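Local coordinates for abhydrolase domain-containing protein (Exiguobacterium antarcticum, PDB 5H3H) that probably hydrolyses carboxylic esters as an alpha/beta-hydrolase-fold esterase, and may also have perhydrolase activity, at residues Glu38-Arg43 against Glu260-Tyr265; Ile52-Arg57 against Asn79-Gln84; Thr67-Thr72 against Asp183-Gly188; Ile101-Leu106 against Glu199-Gly204. All blocks are in the same frame, centred on the assembly; numbering follows the deposited sequence.

Overall arrangement
The four contacts join helices, loops and one strand of an alpha/beta-hydrolase fold built on a central mixed sheet. Contact 1 joins helix 38-46 to helix 255-267, near the two ends of the chain; the other three all lie within the sequence between its segments. Contact 2 follows first, strand 50-54 against helix 71-85. Contact 3 uses the loop leading into that helix and its first turn, with the start of helix 186-198, and its segments alternate along the chain with those of contact 4. Contacts 2, 3 and 4 touch one another, their centres 15 to 17 Å apart, whereas contact 1 lies about 25 Å from contact 4, centre to centre, across the chain's centre.

Contact 1: residues Glu38-Arg43 against Glu260-Tyr265; sequences EYQKNR and ETLVSY
The guanidinium of Arg43 and the carboxylate of Glu260 are turned 68° apart, and the acid comes in obliquely, neither squarely over the flat group nor at its edge. Glu260 OE1 lies 3.1 Å from Arg43 NE, but well out of the guanidinium plane, so this is a salt bridge of charges alone with no N-H aimed at the oxygen. A water adds two weak bonds, accepting from Arg43 NH2 and donating to Glu260 OE1. The stronger partner of the arginine is Glu46, which meets NH1 from the same helix. With CG anti to the backbone N (chi1 -165°), Arg43 heads for the facing helix and rests CG 3.8 Å from Val263 CG2; bends at chi2 and chi3 then carry NE to the glutamate. A leucine in place of Arg43 would probably leave Glu260 without its charge partner across the contact and the water without one of its donors. Deeper in, the chain of Gln40 crosses Leu262 at about a right angle, CG lying 3.6 Å from Leu262 CD1, while Leu262 also reaches Ile118 of the sheet. The two short helical segments approach to 10.1 Å between axes and cross at -43°. Apolar packing inside and charges toward the rim join the first and last helices of the alpha/beta-hydrolase fold on one face of its sheet.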
loop_
_atom_site.group_PDB
_atom_site.type_symbol
_atom_site.label_atom_id
_atom_site.label_comp_id
_atom_site.label_asym_id
_atom_site.label_seq_id
_atom_site.Cartn_x
_atom_site.Cartn_y
_atom_site.Cartn_z
ATOM N N GLU B 38 25.258 -12.122 -11.025
ATOM C CA GLU B 38 26.393 -11.474 -11.689
ATOM C C GLU B 38 26.329 -11.424 -13.231
ATOM O O GLU B 38 26.649 -10.390 -13.800
ATOM C CB GLU B 38 27.740 -12.031 -11.203
ATOM C CG GLU B 38 28.380 -13.167 -11.999
ATOM C CD GLU B 38 29.763 -13.553 -11.442
ATOM O OE1 GLU B 38 30.021 -13.325 -10.217
ATOM O OE2 GLU B 38 30.611 -14.026 -12.217
ATOM N N TYR B 39 25.942 -12.552 -13.871
ATOM C CA TYR B 39 25.826 -12.661 -15.342
ATOM C C TYR B 39 24.786 -11.684 -15.944
ATOM O O TYR B 39 24.979 -11.172 -17.042
ATOM C CB TYR B 39 25.593 -14.142 -15.785
ATOM C CG TYR B 39 26.762 -14.983 -15.383
ATOM C CD1 TYR B 39 27.960 -14.878 -16.067
ATOM C CD2 TYR B 39 26.742 -15.720 -14.179
ATOM C CE1 TYR B 39 29.101 -15.538 -15.627
ATOM C CE2 TYR B 39 27.869 -16.382 -13.745
ATOM C CZ TYR B 39 29.054 -16.289 -14.476
ATOM O OH TYR B 39 30.211 -16.940 -14.062
ATOM N N GLN B 40 23.709 -11.430 -15.202
ATOM C CA GLN B 40 22.707 -10.443 -15.553
ATOM C C GLN B 40 23.198 -9.049 -15.286
ATOM O O GLN B 40 23.055 -8.175 -16.101
ATOM C CB GLN B 40 21.400 -10.685 -14.786
ATOM C CG GLN B 40 20.655 -11.911 -15.296
ATOM C CD GLN B 40 21.352 -13.198 -14.926
ATOM O OE1 GLN B 40 21.617 -13.430 -13.765
ATOM N NE2 GLN B 40 21.617 -14.048 -15.888
ATOM N N LYS B 41 23.812 -8.849 -14.136
ATOM C CA LYS B 41 24.312 -7.523 -13.748
ATOM C C LYS B 41 25.283 -6.996 -14.796
ATOM O O LYS B 41 25.255 -5.780 -15.085
ATOM C CB LYS B 41 24.996 -7.597 -12.356
ATOM C CG LYS B 41 25.856 -6.410 -11.982
ATOM C CD LYS B 41 26.747 -6.743 -10.788
ATOM C CE LYS B 41 27.873 -7.694 -11.170
ATOM N NZ LYS B 41 28.751 -8.067 -10.028
ATOM N N ASN B 42 26.145 -7.862 -15.318
ATOM C CA ASN B 42 27.185 -7.437 -16.297
ATOM C C ASN B 42 26.507 -6.794 -17.484
ATOM O O ASN B 42 26.905 -5.715 -17.924
ATOM C CB ASN B 42 28.040 -8.562 -16.818
ATOM C CG ASN B 42 28.911 -9.196 -15.763
ATOM O OD1 ASN B 42 29.265 -8.576 -14.745
ATOM N ND2 ASN B 42 29.291 -10.448 -16.018
ATOM N N ARG B 43 25.457 -7.447 -17.969
ATOM C CA ARG B 43 24.680 -6.886 -19.091
ATOM C C ARG B 43 23.897 -5.634 -18.728
ATOM O O ARG B 43 23.902 -4.688 -19.524
ATOM C CB ARG B 43 23.763 -7.924 -19.755
ATOM C CG ARG B 43 23.196 -7.507 -21.136
ATOM C CD ARG B 43 24.193 -7.646 -22.293
ATOM N NE ARG B 43 24.873 -8.941 -22.228
ATOM C CZ ARG B 43 25.963 -9.291 -22.921
ATOM N NH1 ARG B 43 26.514 -8.447 -23.819
ATOM N NH2 ARG B 43 26.499 -10.523 -22.745
ATOM N N GLU B 260 18.803 -11.663 -21.733
ATOM C CA GLU B 260 18.326 -10.773 -22.757
ATOM C C GLU B 260 16.792 -10.535 -22.696
ATOM O O GLU B 260 16.358 -9.469 -23.004
ATOM C CB GLU B 260 18.866 -11.231 -24.116
ATOM C CG GLU B 260 20.405 -11.190 -24.212
ATOM C CD GLU B 260 21.044 -9.789 -24.072
ATOM O OE1 GLU B 260 22.132 -9.696 -23.461
ATOM O OE2 GLU B 260 20.501 -8.786 -24.585
ATOM N N THR B 261 15.999 -11.478 -22.173
ATOM C CA THR B 261 14.603 -11.223 -21.785
ATOM C C THR B 261 14.471 -10.152 -20.664
ATOM O O THR B 261 13.566 -9.311 -20.664
ATOM C CB THR B 261 13.954 -12.540 -21.277
ATOM O OG1 THR B 261 14.091 -13.571 -22.269
ATOM C CG2 THR B 261 12.487 -12.380 -20.970
ATOM N N LEU B 262 15.388 -10.197 -19.706
ATOM C CA LEU B 262 15.334 -9.312 -18.527
ATOM C C LEU B 262 15.632 -7.891 -19.025
ATOM O O LEU B 262 14.938 -6.927 -18.738
ATOM C CB LEU B 262 16.390 -9.807 -17.544
ATOM C CG LEU B 262 16.316 -9.543 -16.061
ATOM C CD1 LEU B 262 17.704 -9.813 -15.454
ATOM C CD2 LEU B 262 15.848 -8.136 -15.720
ATOM N N VAL B 263 16.637 -7.807 -19.879
ATOM C CA VAL B 263 17.090 -6.556 -20.422
ATOM C C VAL B 263 16.059 -5.883 -21.292
ATOM O O VAL B 263 15.884 -4.675 -21.203
ATOM C CB VAL B 263 18.393 -6.766 -21.237
ATOM C CG1 VAL B 263 18.699 -5.564 -22.130
ATOM C CG2 VAL B 263 19.547 -7.061 -20.261
ATOM N N SER B 264 15.458 -6.668 -22.184
ATOM C CA SER B 264 14.391 -6.185 -23.029
ATOM C C SER B 264 13.225 -5.639 -22.233
ATOM O O SER B 264 12.712 -4.597 -22.574
ATOM C CB SER B 264 13.875 -7.316 -23.933
ATOM O OG SER B 264 14.881 -7.782 -24.809
ATOM N N TYR B 265 12.784 -6.362 -21.202
ATOM C CA TYR B 265 11.703 -5.904 -20.349
ATOM C C TYR B 265 12.059 -4.647 -19.529
ATOM O O TYR B 265 11.214 -3.767 -19.367
ATOM C CB TYR B 265 11.249 -7.021 -19.421
ATOM C CG TYR B 265 9.897 -6.854 -18.789
ATOM C CD1 TYR B 265 8.713 -6.882 -19.564
ATOM C CD2 TYR B 265 9.771 -6.679 -17.429
ATOM C CE1 TYR B 265 7.470 -6.751 -18.964
ATOM C CE2 TYR B 265 8.542 -6.525 -16.828
ATOM C CZ TYR B 265 7.373 -6.571 -17.581
ATOM O OH TYR B 265 6.137 -6.409 -16.938
HETATM O O HOH W 1 23.926 -12.245 -22.232
#

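Contact 2: residues Ile52-Arg57 against Asn79-Gln84; sequences IGVDYR and NEVIQQ
A regular helix bond from Gln83 N to Asn79 O, 2.9 Å long, closes the turn from which Val81 reaches Val54 and Ile52. Strand 50-54 and helix 71-85 are neighbouring elements of the alpha/beta-hydrolase fold, and here the helix lies over one face of the central sheet. Across the contact itself everything is apolar. Val81 is the residue of 79-84 that touches the strand: its two methyls straddle one methyl of Val54, the chain oblique to that of the strand residue. The rotation of Val81 explains this, since chi1 of 166° puts CG1 across from its own amide nitrogen and CG2 across from the carbonyl carbon, which turns both branches to the strand. Ile52, two residues back and on the same side of the strand, is a looser neighbour, with CG2 4.3 Å from Val81 CG1. Val15 of the adjacent strand also meets Val81, and Ile78, one turn earlier, touches Val54, so two strands and two helical turns contribute to this apolar cluster. The strand is held in the sheet by backbone bonds of Ile52 to Val24 and Met26. At the centre of the contact, Val54 CG1 lies 3.9 Å from Val81 CG2 and 4.0 Å from Val81 CG1.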
loop_
_atom_site.group_PDB
_atom_site.type_symbol
_atom_site.label_atom_id
_atom_site.label_comp_id
_atom_site.label_asym_id
_atom_site.label_seq_id
_atom_site.Cartn_x
_atom_site.Cartn_y
_atom_site.Cartn_z
ATOM N N ILE B 52 20.916 -2.626 -8.450
ATOM C CA ILE B 52 20.765 -2.510 -7.033
ATOM C C ILE B 52 20.508 -3.938 -6.514
ATOM O O ILE B 52 19.414 -4.389 -6.529
ATOM C CB ILE B 52 19.662 -1.527 -6.630
ATOM C CG1 ILE B 52 20.013 -0.081 -7.047
ATOM C CG2 ILE B 52 19.427 -1.563 -5.132
ATOM C CD1 ILE B 52 19.124 0.429 -8.144
ATOM N N GLY B 53 21.553 -4.622 -6.064
ATOM C CA GLY B 53 21.417 -6.015 -5.607
ATOM C C GLY B 53 21.428 -6.013 -4.099
ATOM O O GLY B 53 22.464 -5.684 -3.514
ATOM N N VAL B 54 20.297 -6.328 -3.504
ATOM C CA VAL B 54 20.182 -6.339 -2.060
ATOM C C VAL B 54 20.634 -7.683 -1.484
ATOM O O VAL B 54 20.292 -8.767 -2.053
ATOM C CB VAL B 54 18.786 -6.006 -1.550
ATOM C CG1 VAL B 54 18.230 -4.714 -2.183
ATOM C CG2 VAL B 54 17.848 -7.149 -1.760
ATOM N N ASP B 55 21.417 -7.648 -0.403
ATOM C CA ASP B 55 21.646 -8.898 0.390
ATOM C C ASP B 55 20.684 -8.787 1.512
ATOM O O ASP B 55 20.796 -7.809 2.260
ATOM C CB ASP B 55 23.067 -8.985 0.968
ATOM C CG ASP B 55 24.161 -9.251 -0.076
ATOM O OD1 ASP B 55 23.871 -9.582 -1.255
ATOM O OD2 ASP B 55 25.340 -9.163 0.303
ATOM N N TYR B 56 19.747 -9.716 1.676
ATOM C CA TYR B 56 18.828 -9.630 2.788
ATOM C C TYR B 56 19.598 -9.764 4.076
ATOM O O TYR B 56 20.729 -10.328 4.113
ATOM C CB TYR B 56 17.730 -10.699 2.812
ATOM C CG TYR B 56 17.042 -10.930 1.540
ATOM C CD1 TYR B 56 16.295 -9.941 0.921
ATOM C CD2 TYR B 56 17.044 -12.194 0.984
ATOM C CE1 TYR B 56 15.647 -10.190 -0.300
ATOM C CE2 TYR B 56 16.403 -12.455 -0.193
ATOM C CZ TYR B 56 15.722 -11.459 -0.856
ATOM O OH TYR B 56 15.141 -11.835 -2.038
ATOM N N ARG B 57 18.951 -9.322 5.144
ATOM C CA ARG B 57 19.416 -9.696 6.457
ATOM C C ARG B 57 19.656 -11.215 6.480
ATOM O O ARG B 57 18.862 -11.984 5.976
ATOM C CB ARG B 57 18.473 -9.335 7.583
ATOM C CG ARG B 57 17.074 -9.839 7.522
ATOM C CD ARG B 57 16.358 -9.425 8.805
ATOM N NE ARG B 57 15.877 -8.048 8.793
ATOM C CZ ARG B 57 15.418 -7.400 9.870
ATOM N NH1 ARG B 57 14.958 -6.137 9.741
ATOM N NH2 ARG B 57 15.427 -7.973 11.075
ATOM N N ASN B 79 11.599 -1.781 1.529
ATOM C CA ASN B 79 11.056 -0.412 1.585
ATOM C C ASN B 79 12.117 0.536 2.020
ATOM O O ASN B 79 12.327 1.548 1.376
ATOM C CB ASN B 79 9.840 -0.305 2.494
ATOM C CG ASN B 79 9.265 1.121 2.546
ATOM O OD1 ASN B 79 8.778 1.672 1.533
ATOM N ND2 ASN B 79 9.355 1.736 3.715
ATOM N N GLU B 80 12.872 0.167 3.052
ATOM C CA GLU B 80 14.004 0.970 3.448
ATOM C C GLU B 80 15.063 1.161 2.363
ATOM O O GLU B 80 15.541 2.255 2.165
ATOM C CB GLU B 80 14.615 0.474 4.776
ATOM C CG GLU B 80 13.608 0.510 5.905
ATOM C CD GLU B 80 13.061 1.916 6.129
ATOM O OE1 GLU B 80 13.897 2.879 6.074
ATOM O OE2 GLU B 80 11.828 2.019 6.367
ATOM N N VAL B 81 15.408 0.122 1.627
ATOM C CA VAL B 81 16.396 0.253 0.589
ATOM C C VAL B 81 15.971 1.333 -0.410
ATOM O O VAL B 81 16.735 2.248 -0.714
ATOM C CB VAL B 81 16.630 -1.097 -0.191
ATOM C CG1 VAL B 81 17.400 -0.842 -1.462
ATOM C CG2 VAL B 81 17.369 -2.139 0.680
ATOM N N ILE B 82 14.758 1.196 -0.907
ATOM C CA ILE B 82 14.209 2.075 -1.951
ATOM C C ILE B 82 14.046 3.520 -1.400
ATOM O O ILE B 82 14.490 4.458 -2.058
ATOM C CB ILE B 82 12.896 1.461 -2.493
ATOM C CG1 ILE B 82 13.265 0.338 -3.491
ATOM C CG2 ILE B 82 11.978 2.468 -3.174
ATOM C CD1 ILE B 82 12.118 -0.567 -3.869
ATOM N N GLN B 83 13.457 3.656 -0.199
ATOM C CA GLN B 83 13.215 4.985 0.429
ATOM C C GLN B 83 14.515 5.699 0.737
ATOM O O GLN B 83 14.690 6.850 0.322
ATOM C CB GLN B 83 12.364 4.870 1.706
ATOM C CG GLN B 83 10.887 4.752 1.411
ATOM C CD GLN B 83 10.005 4.982 2.626
ATOM O OE1 GLN B 83 10.468 4.987 3.776
ATOM N NE2 GLN B 83 8.711 5.172 2.372
ATOM N N GLN B 84 15.455 5.027 1.400
ATOM C CA GLN B 84 16.801 5.645 1.711
ATOM C C GLN B 84 17.718 5.885 0.520
ATOM O O GLN B 84 18.535 6.801 0.544
ATOM C CB GLN B 84 17.561 4.827 2.750
ATOM C CG GLN B 84 16.796 4.818 4.045
ATOM C CD GLN B 84 17.354 3.900 5.092
ATOM O OE1 GLN B 84 16.575 3.268 5.804
ATOM N NE2 GLN B 84 18.684 3.856 5.237
#

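Contact 3: residues Thr67-Thr72 against Asp183-Gly188; sequences TGYDYT and DASSHG
Tyr69 lays one face of its ring over the backbone of Gly188. The alpha carbon stands 3.9 Å from the ring centroid, 27° off the normal, which makes a CH-pi contact; it is displaced toward the rim, so that Tyr69 CE1 is the closest atom, 3.5 Å from Gly188 CA. The phenol end reaches past the glycine toward Ser185 and His187, but only loosely: Tyr69 OH is 4.5 Å from Ser185 OG, and its strongest polar partner is elsewhere, the carbonyl of Pro65. Glycine suits the spot under the ring, because a beta carbon on Gly188 would press on Tyr69 CE1 and run into Ser185 OG. The ring is aimed by chi1 of -63°, which sets CG anti to its own carbonyl carbon. Ser185 is the N-cap of helix 186-198, its OG accepting from Gly188 N at 3.0 Å with a somewhat bent N-H...O angle of 136°. This helix belongs to the helical stretch between strands 114-120 and 211-217, where alpha/beta hydrolases commonly carry their cap, and further along it Leu196 lines the pocket that holds ethaneperoxoic acid. Further out, Ser185 OG is also hydrogen-bonded to the carbonyl of Gly58, so the cap serine is gripped from the loop side as well. On the tyrosine's own segment, Gly68 takes a backbone shape that would jam a beta carbon against the carbonyl O of Thr67, which calls for glycine. Asp70 then caps helix 71-85 through the bond of its OD2 to Thr73 N.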
loop_
_atom_site.group_PDB
_atom_site.type_symbol
_atom_site.label_atom_id
_atom_site.label_comp_id
_atom_site.label_asym_id
_atom_site.label_seq_id
_atom_site.Cartn_x
_atom_site.Cartn_y
_atom_site.Cartn_z
ATOM N N THR B 67 16.038 -12.352 14.361
ATOM C CA THR B 67 14.697 -12.344 13.946
ATOM C C THR B 67 14.457 -11.440 12.716
ATOM O O THR B 67 15.361 -10.701 12.243
ATOM C CB THR B 67 13.848 -11.883 15.180
ATOM O OG1 THR B 67 12.551 -12.421 15.050
ATOM C CG2 THR B 67 13.791 -10.354 15.341
ATOM N N GLY B 68 13.242 -11.582 12.185
ATOM C CA GLY B 68 12.705 -10.740 11.144
ATOM C C GLY B 68 12.837 -11.285 9.736
ATOM O O GLY B 68 12.896 -10.505 8.803
ATOM N N TYR B 69 12.797 -12.610 9.579
ATOM C CA TYR B 69 12.946 -13.271 8.276
ATOM C C TYR B 69 11.613 -13.524 7.595
ATOM O O TYR B 69 11.573 -14.021 6.454
ATOM C CB TYR B 69 13.816 -14.546 8.430
ATOM C CG TYR B 69 15.221 -14.202 8.883
ATOM C CD1 TYR B 69 16.209 -13.924 7.972
ATOM C CD2 TYR B 69 15.531 -14.075 10.211
ATOM C CE1 TYR B 69 17.474 -13.560 8.374
ATOM C CE2 TYR B 69 16.768 -13.714 10.613
ATOM C CZ TYR B 69 17.757 -13.486 9.694
ATOM O OH TYR B 69 19.016 -13.096 10.070
ATOM N N ASP B 70 10.530 -13.164 8.299
ATOM C CA ASP B 70 9.149 -13.202 7.782
ATOM C C ASP B 70 9.048 -12.195 6.660
ATOM O O ASP B 70 9.874 -11.247 6.575
ATOM C CB ASP B 70 8.158 -12.903 8.909
ATOM C CG ASP B 70 8.410 -11.525 9.555
ATOM O OD1 ASP B 70 9.336 -11.436 10.394
ATOM O OD2 ASP B 70 7.736 -10.534 9.171
ATOM N N TYR B 71 8.173 -12.442 5.714
ATOM C CA TYR B 71 8.165 -11.606 4.471
ATOM C C TYR B 71 7.748 -10.190 4.802
ATOM O O TYR B 71 8.220 -9.254 4.154
ATOM C CB TYR B 71 7.256 -12.168 3.411
ATOM C CG TYR B 71 7.753 -13.437 2.701
ATOM C CD1 TYR B 71 8.951 -14.067 3.051
ATOM C CD2 TYR B 71 6.988 -14.043 1.727
ATOM C CE1 TYR B 71 9.360 -15.257 2.417
ATOM C CE2 TYR B 71 7.402 -15.226 1.089
ATOM C CZ TYR B 71 8.585 -15.824 1.457
ATOM O OH TYR B 71 9.021 -16.963 0.823
ATOM N N THR B 72 6.882 -10.017 5.811
ATOM C CA THR B 72 6.522 -8.647 6.237
ATOM C C THR B 72 7.773 -7.858 6.597
ATOM O O THR B 72 7.996 -6.816 6.028
ATOM C CB THR B 72 5.520 -8.610 7.403
ATOM O OG1 THR B 72 4.279 -9.198 6.978
ATOM C CG2 THR B 72 5.273 -7.145 7.881
ATOM N N ASP B 183 28.305 -18.870 2.587
ATOM C CA ASP B 183 28.416 -17.543 3.183
ATOM C C ASP B 183 27.228 -17.100 4.020
ATOM O O ASP B 183 27.379 -16.292 4.938
ATOM C CB ASP B 183 28.628 -16.495 2.054
ATOM C CG ASP B 183 28.656 -15.069 2.575
ATOM O OD1 ASP B 183 29.719 -14.597 3.038
ATOM O OD2 ASP B 183 27.596 -14.420 2.575
ATOM N N ALA B 184 26.064 -17.592 3.718
ATOM C CA ALA B 184 24.883 -17.239 4.417
ATOM C C ALA B 184 25.018 -17.593 5.920
ATOM O O ALA B 184 25.686 -18.572 6.314
ATOM C CB ALA B 184 23.708 -17.938 3.793
ATOM N N SER B 185 24.457 -16.744 6.764
ATOM C CA SER B 185 24.330 -17.101 8.176
ATOM C C SER B 185 23.497 -18.413 8.337
ATOM O O SER B 185 22.487 -18.586 7.682
ATOM C CB SER B 185 23.648 -15.954 8.944
ATOM O OG SER B 185 22.249 -15.856 8.621
ATOM N N SER B 186 23.919 -19.322 9.212
ATOM C CA SER B 186 23.147 -20.543 9.445
ATOM C C SER B 186 21.747 -20.220 9.950
ATOM O O SER B 186 20.769 -20.849 9.532
ATOM C CB SER B 186 23.853 -21.442 10.463
ATOM O OG SER B 186 24.273 -20.655 11.573
ATOM N N HIS B 187 21.663 -19.191 10.804
ATOM C CA HIS B 187 20.405 -18.929 11.530
ATOM C C HIS B 187 19.415 -18.168 10.642
ATOM O O HIS B 187 18.221 -18.421 10.701
ATOM C CB HIS B 187 20.630 -18.239 12.819
ATOM C CG HIS B 187 21.479 -17.027 12.714
ATOM N ND1 HIS B 187 20.964 -15.766 12.895
ATOM C CD2 HIS B 187 22.760 -16.855 12.334
ATOM C CE1 HIS B 187 21.924 -14.880 12.758
ATOM N NE2 HIS B 187 23.031 -15.510 12.433
ATOM N N GLY B 188 19.906 -17.287 9.785
ATOM C CA GLY B 188 19.040 -16.719 8.729
ATOM C C GLY B 188 18.493 -17.753 7.771
ATOM O O GLY B 188 17.311 -17.744 7.449
#

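Contact 4: residues Ile101-Leu106 against Glu199-Gly204; sequences IALKYL and EDLRDG
Helix 97-109 runs past the loop after helix 186-198, and Lys104 CA and Leu201 CA make the nearest alpha-carbon pair, 7.6 Å apart. Leu201 points into the helix and divides its two methyls between neighbours: CD1 packs 3.8 Å from Leu103 CB, while CD2 lies 3.9 Å from Lys104 NZ and 4.2 Å from Lys104 CD. A chi1 of -168° swings the lysine chain opposite its own amide nitrogen, and bends at chi2 and chi3 bring its amine alongside the loop. There Glu199 OE1 is 4.2 Å from Lys104 NZ, opposite charges near each other yet beyond a salt bridge; the other oxygen of Glu199 is taken by Tyr71 N. With Leu201 cut back to alanine, a gap is likely to open beside Leu103 CB, and the end of Lys104 would lose the methyl packed near it. The loop is shaped behind Leu201 by an Asx turn, Asp200 OD1 accepting from Arg202 N at 2.8 Å, and Arg202 then grips the same carboxylate side-on, NE to OD1 and NH2 to OD2, from above its plane. Helix 97-109 follows Ser96, in a sequence that fits the nucleophile elbow of alpha/beta hydrolases, so the loop packs on the helix that continues from the probable catalytic serine.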
loop_
_atom_site.group_PDB
_atom_site.type_symbol
_atom_site.label_atom_id
_atom_site.label_comp_id
_atom_site.label_asym_id
_atom_site.label_seq_id
_atom_site.Cartn_x
_atom_site.Cartn_y
_atom_site.Cartn_z
ATOM N N ILE B 101 9.005 -12.020 -1.586
ATOM C CA ILE B 101 9.302 -10.757 -0.874
ATOM C C ILE B 101 8.922 -9.550 -1.731
ATOM O O ILE B 101 8.409 -8.546 -1.213
ATOM C CB ILE B 101 10.760 -10.712 -0.405
ATOM C CG1 ILE B 101 11.044 -11.846 0.616
ATOM C CG2 ILE B 101 11.124 -9.330 0.169
ATOM C CD1 ILE B 101 12.518 -12.109 0.829
ATOM N N ALA B 102 9.224 -9.603 -3.019
ATOM C CA ALA B 102 8.815 -8.542 -3.928
ATOM C C ALA B 102 7.302 -8.268 -3.908
ATOM O O ALA B 102 6.905 -7.125 -3.838
ATOM C CB ALA B 102 9.266 -8.871 -5.329
ATOM N N LEU B 103 6.478 -9.301 -3.969
ATOM C CA LEU B 103 5.010 -9.191 -3.854
ATOM C C LEU B 103 4.558 -8.555 -2.525
ATOM O O LEU B 103 3.702 -7.621 -2.518
ATOM C CB LEU B 103 4.327 -10.557 -4.066
ATOM C CG LEU B 103 4.435 -11.042 -5.514
ATOM C CD1 LEU B 103 4.270 -12.555 -5.653
ATOM C CD2 LEU B 103 3.414 -10.369 -6.416
ATOM N N LYS B 104 5.126 -9.055 -1.417
ATOM C CA LYS B 104 4.768 -8.593 -0.094
ATOM C C LYS B 104 5.109 -7.101 0.053
ATOM O O LYS B 104 4.362 -6.358 0.702
ATOM C CB LYS B 104 5.555 -9.371 0.970
ATOM C CG LYS B 104 5.083 -9.206 2.410
ATOM C CD LYS B 104 3.607 -9.495 2.563
ATOM C CE LYS B 104 3.282 -10.177 3.889
ATOM N NZ LYS B 104 1.983 -10.907 3.715
ATOM N N TYR B 105 6.253 -6.718 -0.516
ATOM C CA TYR B 105 6.682 -5.349 -0.537
ATOM C C TYR B 105 5.677 -4.495 -1.267
ATOM O O TYR B 105 5.332 -3.357 -0.802
ATOM C CB TYR B 105 8.004 -5.206 -1.246
ATOM C CG TYR B 105 8.223 -3.764 -1.670
ATOM C CD1 TYR B 105 8.532 -2.757 -0.738
ATOM C CD2 TYR B 105 8.032 -3.382 -3.006
ATOM C CE1 TYR B 105 8.714 -1.425 -1.133
ATOM C CE2 TYR B 105 8.190 -2.085 -3.400
ATOM C CZ TYR B 105 8.491 -1.079 -2.457
ATOM O OH TYR B 105 8.624 0.239 -2.858
ATOM N N LEU B 106 5.232 -4.991 -2.425
ATOM C CA LEU B 106 4.165 -4.228 -3.172
ATOM C C LEU B 106 2.851 -4.111 -2.388
ATOM O O LEU B 106 2.232 -3.034 -2.397
ATOM C CB LEU B 106 3.908 -4.814 -4.538
ATOM C CG LEU B 106 4.606 -4.347 -5.818
ATOM C CD1 LEU B 106 5.649 -3.245 -5.751
ATOM C CD2 LEU B 106 5.081 -5.537 -6.644
ATOM N N GLU B 199 4.508 -18.869 4.692
ATOM C CA GLU B 199 3.951 -17.662 4.086
ATOM C C GLU B 199 3.004 -18.019 2.940
ATOM O O GLU B 199 3.220 -18.984 2.233
ATOM C CB GLU B 199 5.053 -16.729 3.580
ATOM C CG GLU B 199 5.918 -16.102 4.648
ATOM C CD GLU B 199 5.431 -14.758 5.152
ATOM O OE1 GLU B 199 4.410 -14.230 4.666
ATOM O OE2 GLU B 199 6.073 -14.203 6.040
ATOM N N ASP B 200 1.941 -17.240 2.773
ATOM C CA ASP B 200 0.872 -17.567 1.834
ATOM C C ASP B 200 0.351 -16.243 1.257
ATOM O O ASP B 200 -0.286 -15.479 1.968
ATOM C CB ASP B 200 -0.250 -18.371 2.562
ATOM C CG ASP B 200 -1.624 -18.421 1.772
ATOM O OD1 ASP B 200 -1.742 -17.954 0.591
ATOM O OD2 ASP B 200 -2.595 -18.941 2.356
ATOM N N LEU B 201 0.664 -15.966 -0.002
ATOM C CA LEU B 201 0.260 -14.719 -0.634
ATOM C C LEU B 201 -0.947 -14.871 -1.557
ATOM O O LEU B 201 -1.198 -13.964 -2.357
ATOM C CB LEU B 201 1.427 -14.119 -1.434
ATOM C CG LEU B 201 2.747 -13.953 -0.668
ATOM C CD1 LEU B 201 3.846 -13.452 -1.585
ATOM C CD2 LEU B 201 2.612 -13.018 0.516
ATOM N N ARG B 202 -1.738 -15.946 -1.428
ATOM C CA ARG B 202 -2.839 -16.168 -2.409
ATOM C C ARG B 202 -3.856 -14.994 -2.471
ATOM O O ARG B 202 -4.140 -14.475 -3.538
ATOM C CB ARG B 202 -3.555 -17.516 -2.195
ATOM C CG ARG B 202 -2.726 -18.657 -2.762
ATOM C CD ARG B 202 -3.333 -19.980 -2.452
ATOM N NE ARG B 202 -3.399 -20.131 -1.004
ATOM C CZ ARG B 202 -4.107 -21.049 -0.365
ATOM N NH1 ARG B 202 -4.796 -21.976 -1.055
ATOM N NH2 ARG B 202 -4.104 -21.066 0.984
ATOM N N ASP B 203 -4.322 -14.548 -1.324
ATOM C CA ASP B 203 -5.207 -13.360 -1.224
ATOM C C ASP B 203 -4.661 -12.089 -1.876
ATOM O O ASP B 203 -5.422 -11.245 -2.362
ATOM C CB ASP B 203 -5.523 -13.038 0.268
ATOM C CG ASP B 203 -6.834 -13.666 0.772
ATOM O OD1 ASP B 203 -7.572 -14.345 0.014
ATOM O OD2 ASP B 203 -7.145 -13.439 1.966
ATOM N N GLY B 204 -3.343 -11.927 -1.853
ATOM C CA GLY B 204 -2.699 -10.702 -2.280
ATOM C C GLY B 204 -2.485 -10.540 -3.775
ATOM O O GLY B 204 -2.452 -9.396 -4.256
#